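Local structure of telomere length regulator taz1 (Schizosaccharomyces pombe, 4ZMI) at residues 17-22 with 99-104; 13-18 with 92-97; 56-61 with 106-111. The protein binds double-stranded telomeric DNA and regulates telomere length and function, the chain described here being its helical domain. All blocks are in the same frame, centred on the assembly; numbering follows the deposited sequence.

Contact 1: residues 17-22 with 99-104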
loop_
_atom_site.group_PDB
_atom_site.type_symbol
_atom_site.label_atom_id
_atom_site.label_comp_id
_atom_site.label_asym_id
_atom_site.label_seq_id
_atom_site.Cartn_x
_atom_site.Cartn_y
_atom_site.Cartn_z
ATOM N N ASN A 17 -10.686 9.757 14.844
ATOM C CA ASN A 17 -10.405 11.150 14.502
ATOM C C ASN A 17 -9.400 11.340 13.367
ATOM O O ASN A 17 -9.638 12.117 12.448
ATOM C CB ASN A 17 -9.953 11.948 15.724
ATOM C CG ASN A 17 -9.614 13.390 15.377
ATOM O OD1 ASN A 17 -8.443 13.783 15.368
ATOM N ND2 ASN A 17 -10.642 14.180 15.064
ATOM N N ILE A 18 -8.268 10.651 13.449
ATOM C CA ILE A 18 -7.270 10.726 12.395
ATOM C C ILE A 18 -7.858 10.160 11.115
ATOM O O ILE A 18 -7.634 10.692 10.023
ATOM C CB ILE A 18 -6.004 9.946 12.764
ATOM C CG1 ILE A 18 -5.303 10.588 13.975
ATOM C CG2 ILE A 18 -5.079 9.805 11.544
ATOM C CD1 ILE A 18 -4.976 12.062 13.780
ATOM N N ALA A 19 -8.627 9.084 11.260
ATOM C CA ALA A 19 -9.340 8.509 10.129
ATOM C C ALA A 19 -10.214 9.550 9.428
ATOM O O ALA A 19 -10.267 9.590 8.196
ATOM C CB ALA A 19 -10.171 7.314 10.564
ATOM N N ASN A 20 -10.888 10.394 10.207
ATOM C CA ASN A 20 -11.746 11.433 9.633
ATOM C C ASN A 20 -10.987 12.467 8.807
ATOM O O ASN A 20 -11.356 12.742 7.664
ATOM C CB ASN A 20 -12.573 12.141 10.712
ATOM C CG ASN A 20 -13.812 11.367 11.091
ATOM O OD1 ASN A 20 -14.205 10.428 10.396
ATOM N ND2 ASN A 20 -14.442 11.758 12.199
ATOM N N MET A 21 -9.934 13.041 9.384
ATOM C CA MET A 21 -9.092 13.979 8.645
ATOM C C MET A 21 -8.500 13.279 7.420
ATOM O O MET A 21 -8.253 13.904 6.390
ATOM C CB MET A 21 -7.971 14.524 9.533
ATOM C CG MET A 21 -8.432 15.046 10.884
ATOM S SD MET A 21 -7.082 15.046 12.083
ATOM C CE MET A 21 -5.912 16.155 11.297
ATOM N N ALA A 22 -8.287 11.972 7.540
ATOM C CA ALA A 22 -7.749 11.183 6.447
ATOM C C ALA A 22 -8.731 11.122 5.285
ATOM O O ALA A 22 -8.346 11.333 4.137
ATOM C CB ALA A 22 -7.394 9.782 6.920
ATOM N N LYS A 99 -8.869 0.979 7.667
ATOM C CA LYS A 99 -8.926 0.950 6.201
ATOM C C LYS A 99 -8.848 2.351 5.625
ATOM O O LYS A 99 -8.222 2.560 4.591
ATOM C CB LYS A 99 -10.207 0.299 5.721
ATOM C CG LYS A 99 -10.415 -1.098 6.236
ATOM C CD LYS A 99 -9.837 -2.136 5.301
ATOM C CE LYS A 99 -10.197 -3.521 5.809
ATOM N NZ LYS A 99 -9.691 -4.592 4.924
ATOM N N SER A 100 -9.470 3.312 6.301
ATOM C CA SER A 100 -9.422 4.693 5.848
ATOM C C SER A 100 -8.005 5.252 5.908
ATOM O O SER A 100 -7.537 5.849 4.943
ATOM C CB SER A 100 -10.373 5.580 6.657
ATOM O OG SER A 100 -11.728 5.224 6.427
ATOM N N ILE A 101 -7.327 5.061 7.033
ATOM C CA ILE A 101 -5.957 5.557 7.189
ATOM C C ILE A 101 -5.034 4.957 6.112
ATOM O O ILE A 101 -4.222 5.653 5.491
ATOM C CB ILE A 101 -5.399 5.215 8.595
ATOM C CG1 ILE A 101 -6.264 5.850 9.682
ATOM C CG2 ILE A 101 -3.964 5.683 8.738
ATOM C CD1 ILE A 101 -6.450 4.962 10.888
ATOM N N GLN A 102 -5.170 3.661 5.885
ATOM C CA GLN A 102 -4.343 2.990 4.894
ATOM C C GLN A 102 -4.602 3.550 3.474
ATOM O O GLN A 102 -3.665 3.754 2.697
ATOM C CB GLN A 102 -4.598 1.489 4.966
ATOM C CG GLN A 102 -3.839 0.657 3.967
ATOM C CD GLN A 102 -4.345 -0.765 3.922
ATOM O OE1 GLN A 102 -5.458 -1.018 3.469
ATOM N NE2 GLN A 102 -3.538 -1.704 4.412
ATOM N N PHE A 103 -5.873 3.811 3.166
ATOM C CA PHE A 103 -6.292 4.423 1.894
ATOM C C PHE A 103 -5.490 5.687 1.656
ATOM O O PHE A 103 -4.849 5.853 0.612
ATOM C CB PHE A 103 -7.776 4.790 1.954
ATOM C CG PHE A 103 -8.461 4.822 0.621
ATOM C CD1 PHE A 103 -9.487 3.933 0.342
ATOM C CD2 PHE A 103 -8.094 5.746 -0.345
ATOM C CE1 PHE A 103 -10.125 3.953 -0.884
ATOM C CE2 PHE A 103 -8.728 5.769 -1.574
ATOM C CZ PHE A 103 -9.745 4.869 -1.844
ATOM N N PHE A 104 -5.518 6.573 2.648
ATOM C CA PHE A 104 -4.765 7.818 2.580
ATOM C C PHE A 104 -3.297 7.558 2.303
ATOM O O PHE A 104 -2.700 8.214 1.459
ATOM C CB PHE A 104 -4.906 8.642 3.864
ATOM C CG PHE A 104 -3.970 9.816 3.925
ATOM C CD1 PHE A 104 -4.277 10.992 3.268
ATOM C CD2 PHE A 104 -2.770 9.729 4.597
ATOM C CE1 PHE A 104 -3.415 12.066 3.305
ATOM C CE2 PHE A 104 -1.902 10.794 4.627
ATOM C CZ PHE A 104 -2.225 11.962 3.991
#

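Contact 2: residues 13-18 with 92-97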
loop_
_atom_site.group_PDB
_atom_site.type_symbol
_atom_site.label_atom_id
_atom_site.label_comp_id
_atom_site.label_asym_id
_atom_site.label_seq_id
_atom_site.Cartn_x
_atom_site.Cartn_y
_atom_site.Cartn_z
ATOM N N ASN A 13 -6.591 5.197 20.501
ATOM C CA ASN A 13 -7.240 6.390 21.057
ATOM C C ASN A 13 -7.654 7.430 20.004
ATOM O O ASN A 13 -8.772 7.931 20.028
ATOM C CB ASN A 13 -6.353 7.049 22.128
ATOM C CG ASN A 13 -6.355 6.289 23.454
ATOM O OD1 ASN A 13 -7.065 5.294 23.615
ATOM N ND2 ASN A 13 -5.552 6.757 24.408
ATOM N N ASP A 14 -6.758 7.746 19.075
ATOM C CA ASP A 14 -7.014 8.805 18.100
ATOM C C ASP A 14 -7.519 8.270 16.784
ATOM O O ASP A 14 -7.511 8.971 15.767
ATOM C CB ASP A 14 -5.736 9.574 17.842
ATOM C CG ASP A 14 -5.019 9.915 19.111
ATOM O OD1 ASP A 14 -5.707 10.073 20.140
ATOM O OD2 ASP A 14 -3.776 10.014 19.080
ATOM N N CYS A 15 -7.969 7.027 16.810
ATOM C CA CYS A 15 -8.234 6.286 15.587
ATOM C C CYS A 15 -9.293 6.948 14.727
ATOM O O CYS A 15 -9.020 7.388 13.605
ATOM C CB CYS A 15 -8.659 4.865 15.935
ATOM S SG CYS A 15 -8.463 3.715 14.593
ATOM N N GLN A 16 -10.506 7.027 15.257
ATOM C CA GLN A 16 -11.612 7.534 14.462
ATOM C C GLN A 16 -11.352 8.968 14.006
ATOM O O GLN A 16 -11.719 9.340 12.893
ATOM C CB GLN A 16 -12.935 7.425 15.217
ATOM C CG GLN A 16 -14.123 7.085 14.322
ATOM C CD GLN A 16 -14.299 5.589 14.116
ATOM O OE1 GLN A 16 -14.011 4.791 15.012
ATOM N NE2 GLN A 16 -14.778 5.202 12.934
ATOM N N ASN A 17 -10.686 9.757 14.844
ATOM C CA ASN A 17 -10.405 11.150 14.502
ATOM C C ASN A 17 -9.400 11.340 13.367
ATOM O O ASN A 17 -9.638 12.117 12.448
ATOM C CB ASN A 17 -9.953 11.948 15.724
ATOM C CG ASN A 17 -9.614 13.390 15.377
ATOM O OD1 ASN A 17 -8.443 13.783 15.368
ATOM N ND2 ASN A 17 -10.642 14.180 15.064
ATOM N N ILE A 18 -8.268 10.651 13.449
ATOM C CA ILE A 18 -7.270 10.726 12.395
ATOM C C ILE A 18 -7.858 10.160 11.115
ATOM O O ILE A 18 -7.634 10.692 10.023
ATOM C CB ILE A 18 -6.004 9.946 12.764
ATOM C CG1 ILE A 18 -5.303 10.588 13.975
ATOM C CG2 ILE A 18 -5.079 9.805 11.544
ATOM C CD1 ILE A 18 -4.976 12.062 13.780
ATOM N N GLU A 92 -8.985 -5.099 16.696
ATOM C CA GLU A 92 -10.121 -5.907 16.237
ATOM C C GLU A 92 -11.445 -5.139 16.016
ATOM O O GLU A 92 -12.216 -5.472 15.124
ATOM C CB GLU A 92 -10.309 -7.072 17.220
ATOM C CG GLU A 92 -11.580 -7.883 17.094
ATOM C CD GLU A 92 -11.744 -8.842 18.262
ATOM O OE1 GLU A 92 -12.694 -8.668 19.059
ATOM O OE2 GLU A 92 -10.911 -9.764 18.384
ATOM N N ASP A 93 -11.696 -4.105 16.817
ATOM C CA ASP A 93 -12.923 -3.313 16.689
ATOM C C ASP A 93 -12.796 -2.246 15.615
ATOM O O ASP A 93 -13.780 -1.865 14.981
ATOM C CB ASP A 93 -13.269 -2.615 18.016
ATOM C CG ASP A 93 -14.160 -3.457 18.925
ATOM O OD1 ASP A 93 -15.310 -3.746 18.532
ATOM O OD2 ASP A 93 -13.722 -3.798 20.049
ATOM N N LEU A 94 -11.575 -1.766 15.420
ATOM C CA LEU A 94 -11.335 -0.555 14.645
ATOM C C LEU A 94 -11.008 -0.784 13.172
ATOM O O LEU A 94 -10.314 0.031 12.567
ATOM C CB LEU A 94 -10.191 0.229 15.284
ATOM C CG LEU A 94 -10.461 0.730 16.693
ATOM C CD1 LEU A 94 -9.199 1.292 17.327
ATOM C CD2 LEU A 94 -11.544 1.777 16.617
ATOM N N GLU A 95 -11.488 -1.874 12.585
ATOM C CA GLU A 95 -11.086 -2.185 11.213
ATOM C C GLU A 95 -11.500 -1.105 10.221
ATOM O O GLU A 95 -10.704 -0.687 9.388
ATOM C CB GLU A 95 -11.605 -3.549 10.768
ATOM C CG GLU A 95 -10.956 -4.030 9.494
ATOM C CD GLU A 95 -11.604 -5.276 8.936
ATOM O OE1 GLU A 95 -11.340 -6.377 9.456
ATOM O OE2 GLU A 95 -12.377 -5.153 7.969
ATOM N N LYS A 96 -12.739 -0.639 10.337
ATOM C CA LYS A 96 -13.271 0.405 9.456
ATOM C C LYS A 96 -12.372 1.649 9.372
ATOM O O LYS A 96 -11.979 2.043 8.283
ATOM C CB LYS A 96 -14.722 0.795 9.820
ATOM C CG LYS A 96 -15.564 -0.295 10.521
ATOM C CD LYS A 96 -15.318 -0.347 12.049
ATOM C CE LYS A 96 -16.313 -1.261 12.768
ATOM N NZ LYS A 96 -17.603 -0.583 13.099
ATOM N N PRO A 97 -12.033 2.277 10.510
ATOM C CA PRO A 97 -11.180 3.461 10.343
ATOM C C PRO A 97 -9.740 3.123 9.962
ATOM O O PRO A 97 -9.062 3.990 9.423
ATOM C CB PRO A 97 -11.208 4.105 11.732
ATOM C CG PRO A 97 -11.427 2.976 12.642
ATOM C CD PRO A 97 -12.405 2.089 11.920
#

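Contact 3: residues 56-61 with 106-111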
loop_
_atom_site.group_PDB
_atom_site.type_symbol
_atom_site.label_atom_id
_atom_site.label_comp_id
_atom_site.label_asym_id
_atom_site.label_seq_id
_atom_site.Cartn_x
_atom_site.Cartn_y
_atom_site.Cartn_z
ATOM N N LYS A 56 2.047 20.039 0.723
ATOM C CA LYS A 56 2.807 20.200 1.950
ATOM C C LYS A 56 1.965 19.729 3.108
ATOM O O LYS A 56 2.443 19.024 3.996
ATOM C CB LYS A 56 3.209 21.653 2.171
ATOM C CG LYS A 56 4.191 21.831 3.326
ATOM C CD LYS A 56 4.856 23.198 3.286
ATOM C CE LYS A 56 6.191 23.191 4.025
ATOM N NZ LYS A 56 6.030 22.866 5.469
ATOM N N ASP A 57 0.697 20.113 3.085
ATOM C CA ASP A 57 -0.226 19.658 4.104
ATOM C C ASP A 57 -0.394 18.140 4.057
ATOM O O ASP A 57 -0.443 17.483 5.089
ATOM C CB ASP A 57 -1.573 20.354 3.968
ATOM C CG ASP A 57 -2.586 19.835 4.954
ATOM O OD1 ASP A 57 -3.573 19.207 4.518
ATOM O OD2 ASP A 57 -2.380 20.034 6.170
ATOM N N LEU A 58 -0.482 17.585 2.857
ATOM C CA LEU A 58 -0.594 16.140 2.705
ATOM C C LEU A 58 0.565 15.414 3.396
ATOM O O LEU A 58 0.338 14.503 4.190
ATOM C CB LEU A 58 -0.690 15.743 1.226
ATOM C CG LEU A 58 -2.058 15.909 0.555
ATOM C CD1 LEU A 58 -1.958 15.632 -0.934
ATOM C CD2 LEU A 58 -3.102 14.996 1.195
ATOM N N TYR A 59 1.797 15.838 3.114
ATOM C CA TYR A 59 2.973 15.218 3.723
ATOM C C TYR A 59 3.085 15.469 5.232
ATOM O O TYR A 59 3.571 14.595 5.960
ATOM C CB TYR A 59 4.263 15.622 2.993
ATOM C CG TYR A 59 4.460 14.928 1.653
ATOM C CD1 TYR A 59 3.621 15.201 0.576
ATOM C CD2 TYR A 59 5.488 14.002 1.459
ATOM C CE1 TYR A 59 3.791 14.572 -0.655
ATOM C CE2 TYR A 59 5.664 13.365 0.222
ATOM C CZ TYR A 59 4.808 13.658 -0.829
ATOM O OH TYR A 59 4.958 13.049 -2.061
ATOM N N GLU A 60 2.637 16.632 5.715
ATOM C CA GLU A 60 2.696 16.891 7.160
ATOM C C GLU A 60 1.735 15.985 7.930
ATOM O O GLU A 60 2.089 15.449 8.982
ATOM C CB GLU A 60 2.459 18.372 7.518
ATOM C CG GLU A 60 0.997 18.810 7.482
ATOM C CD GLU A 60 0.770 20.178 8.080
ATOM O OE1 GLU A 60 1.311 20.431 9.176
ATOM O OE2 GLU A 60 0.049 20.992 7.460
ATOM N N PHE A 61 0.527 15.801 7.409
ATOM C CA PHE A 61 -0.412 14.905 8.058
ATOM C C PHE A 61 0.131 13.471 8.073
ATOM O O PHE A 61 0.015 12.769 9.080
ATOM C CB PHE A 61 -1.757 14.955 7.359
ATOM C CG PHE A 61 -2.773 14.019 7.938
ATOM C CD1 PHE A 61 -3.364 14.293 9.156
ATOM C CD2 PHE A 61 -3.152 12.877 7.257
ATOM C CE1 PHE A 61 -4.307 13.438 9.687
ATOM C CE2 PHE A 61 -4.096 12.018 7.782
ATOM C CZ PHE A 61 -4.674 12.298 8.996
ATOM N N GLY A 106 -1.977 4.986 0.938
ATOM C CA GLY A 106 -1.893 4.529 -0.436
ATOM C C GLY A 106 -1.964 5.664 -1.461
ATOM O O GLY A 106 -1.045 5.814 -2.263
ATOM N N LEU A 107 -3.038 6.463 -1.407
ATOM C CA LEU A 107 -3.322 7.533 -2.381
ATOM C C LEU A 107 -2.168 8.510 -2.572
ATOM O O LEU A 107 -1.783 8.790 -3.690
ATOM C CB LEU A 107 -4.530 8.344 -1.933
ATOM C CG LEU A 107 -5.823 8.497 -2.730
ATOM C CD1 LEU A 107 -6.490 9.827 -2.309
ATOM C CD2 LEU A 107 -5.619 8.416 -4.231
ATOM N N ILE A 108 -1.621 9.036 -1.482
ATOM C CA ILE A 108 -0.571 10.054 -1.580
ATOM C C ILE A 108 0.755 9.484 -2.067
ATOM O O ILE A 108 1.662 10.240 -2.432
ATOM C CB ILE A 108 -0.293 10.759 -0.226
ATOM C CG1 ILE A 108 0.391 9.818 0.765
ATOM C CG2 ILE A 108 -1.560 11.310 0.391
ATOM C CD1 ILE A 108 0.710 10.484 2.071
ATOM N N ASP A 109 0.884 8.159 -2.014
ATOM C CA ASP A 109 2.080 7.473 -2.488
ATOM C C ASP A 109 2.102 7.524 -4.017
ATOM O O ASP A 109 3.140 7.290 -4.634
ATOM C CB ASP A 109 2.115 6.018 -1.978
ATOM C CG ASP A 109 3.469 5.342 -2.185
ATOM O OD1 ASP A 109 4.505 6.027 -2.105
ATOM O OD2 ASP A 109 3.496 4.113 -2.421
ATOM N N LEU A 110 0.963 7.866 -4.614
ATOM C CA LEU A 110 0.882 8.110 -6.058
ATOM C C LEU A 110 1.668 9.344 -6.445
ATOM O O LEU A 110 1.891 9.598 -7.628
ATOM C CB LEU A 110 -0.565 8.317 -6.479
ATOM C CG LEU A 110 -1.431 7.078 -6.332
ATOM C CD1 LEU A 110 -2.898 7.455 -6.421
ATOM C CD2 LEU A 110 -1.034 6.030 -7.382
ATOM N N LEU A 111 2.065 10.122 -5.441
ATOM C CA LEU A 111 2.814 11.354 -5.665
ATOM C C LEU A 111 4.323 11.114 -5.731
ATOM O O LEU A 111 5.094 12.037 -5.973
ATOM C CB LEU A 111 2.482 12.384 -4.577
ATOM C CG LEU A 111 1.017 12.829 -4.499
ATOM C CD1 LEU A 111 0.782 13.827 -3.379
ATOM C CD2 LEU A 111 0.569 13.414 -5.842
#

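Contact 1: residues 17-22 with 99-104
Ala19 and Ile101 face each other where helix 5-35 passes over helix 95-107, their CA atoms 5.4 Å apart, and one turn later Ala22 and Phe104 repeat the pairing. The two short segments run in broadly the same N-to-C direction, inclined by 42°, with axes 8.5 Å apart at closest approach. So close a spacing illustrates a familiar rule of helix packing: small residues at the crossing let the backbones draw together. Here Ala19, Ala22 and Ser100 supply them. The methyl of Ala22 points toward the partner helix and settles over the turn formed by Ser100, Ile101 and Phe104. Its nearest partner is the methylene of Phe104, with Ala22 CB to Phe104 CB at 4.1 Å, while the Ser100 carbonyl and Ile101 CA lie a little farther off beneath it. Ala19 is approached from its flank. Ile101 sets out along the interface rather than into it, but with CG1 anti to its carbonyl carbon (chi1 -60°) that branch turns back to Ala19 CA, at 4.1 Å from Ile101 CG1. Beside it, Ser100 brings its CB to 4.3 Å from Ala19 CB. For Phe104, CG lies anti to the backbone N (chi1 170°), which carries the ring beyond the Ala22 methyl and obliquely past the Ala22 carbonyl. No hydrogen bond joins the segments, and every residue that touches is buried. Helix 52-68 closes the crossing along one flank, where Phe61 meets the Phe104 ring edge-to-face and Leu65 touches Ile101. Phe103 and Gln102 reach instead to helix 214-229, so helix 95-107 lies sandwiched between layers of this all-helical domain of the telomere repeat binding factor (TRF) family.

Contact 2: residues 13-18 with 92-97
The thiol of Cys15 sits between Leu94 and Pro97, and the apolar contacts that join helix 5-35 to the start of helix 95-107 gather round it. Cys15 SG is 3.6 Å from Pro97 CG and 3.7 Å from Leu94 CD1, so one sulfur touches both the ring of the proline and a branch end of the leucine. The torsion accounts for this reach: with SG anti to the backbone N (chi1 -160°), the sulfur is carried to the other segment. Leu94 CD1 also lies against the methylene, 3.9 Å from Cys15 CB.

Contacts of an amide with the proline form the second group. Gln16 starts out along the interface, then bends at chi2 (86°) and brings its terminal amide across the Pro97 ring at a slant. Both amide ends touch the ring carbons: Gln16 NE2 is 3.9 Å from Pro97 CB, and Gln16 OE1 is 3.9 Å from Pro97 CG. These are van der Waals contacts, and the glutamine itself lies at the exposed margin.

Backbone features frame the meeting. Leu94 occupies the N-cap position of helix 95-107, which puts Pro97 in the first helical turn, where a residue without an N-H costs no helical bond. Helix 5-35 is kinked here, the N atoms of Gln16 and Asn17 lacking bonds to the preceding turn.

Charged groups turn elsewhere, Asp14 to Tyr69 OH and Glu95 to the backbone of Leu234. With no hydrogen bond across it, this plain helix packing rests on shape and on a soft, polarisable sulfur buried against hydrocarbon.

Contact 3: residues 56-61 with 106-111
Ile108 O accepts a hydrogen bond from Leu111 N at 3.0 Å, tying together the two residues that receive Leu58 and Tyr59 from helix 52-68. Gly106 with Asp109 and Leu107 with Leu110 are joined in the same way, each bond spanning three residues as in a 3-10 turn, so residues 106-111 stay coiled. Ile108 and Leu111, one such turn apart, thereby present their side chains to the same partner helix. Leu58 serves both with its two branches. Its CD2 meets the gamma methyl of Ile108, Leu58 CD2 to Ile108 CG2 at 4.1 Å, as these side chains slide past each other in opposite directions; its CD1 meets Leu111 CD1 at the same separation, the two leucines crossing at about a right angle. Ile108 holds CG1 between its backbone N and carbonyl carbon (chi1 70°), which leaves CG2 anti to the carbonyl carbon and facing Leu58. Leu111 CD1 also reaches Tyr59 CE1, at 4.1 Å, approaching the ring obliquely. The tyrosine lies farther out, and its hydroxyl passes over the root of the leucine, Tyr59 OH standing 3.6 Å from Leu111 CB. Although Ile108 O is near as well, 4.3 Å from Tyr59 OH, no hydrogen bond spans the contact. Helix 43-50 extends the apolar cluster, Leu50 touching both Leu58 and Leu111. Polar groups are bonded away from it: Asp57 forms a salt bridge to Lys25, and Asp109 accepts from Leu120 N. The contact is thus a graded one, with branched aliphatic methyls packed in the interior and at the rim a tyrosine, exposed as a residue, that lays its ring carbons and hydroxyl against Leu111.

The chain from Leu94 to Leu111 runs through all three contacts, and the chemistry changes along the way. Contact 2, near the start of helix 95-107, is only partly buried and admits an amide and a thiol; contact 1, about 8 Å away between centres, is wholly buried and brings the same two helices together through small residues. Contact 3 turns to helix 52-68 and relies on branched side chains, with one exposed tyrosine. Phe61 bridges the helices, touching Ile18, Met21 and Phe104 of contact 1. Ala19 likewise joins contacts 1 and 2 by packing on Pro97. None has a hydrogen bond between its segments.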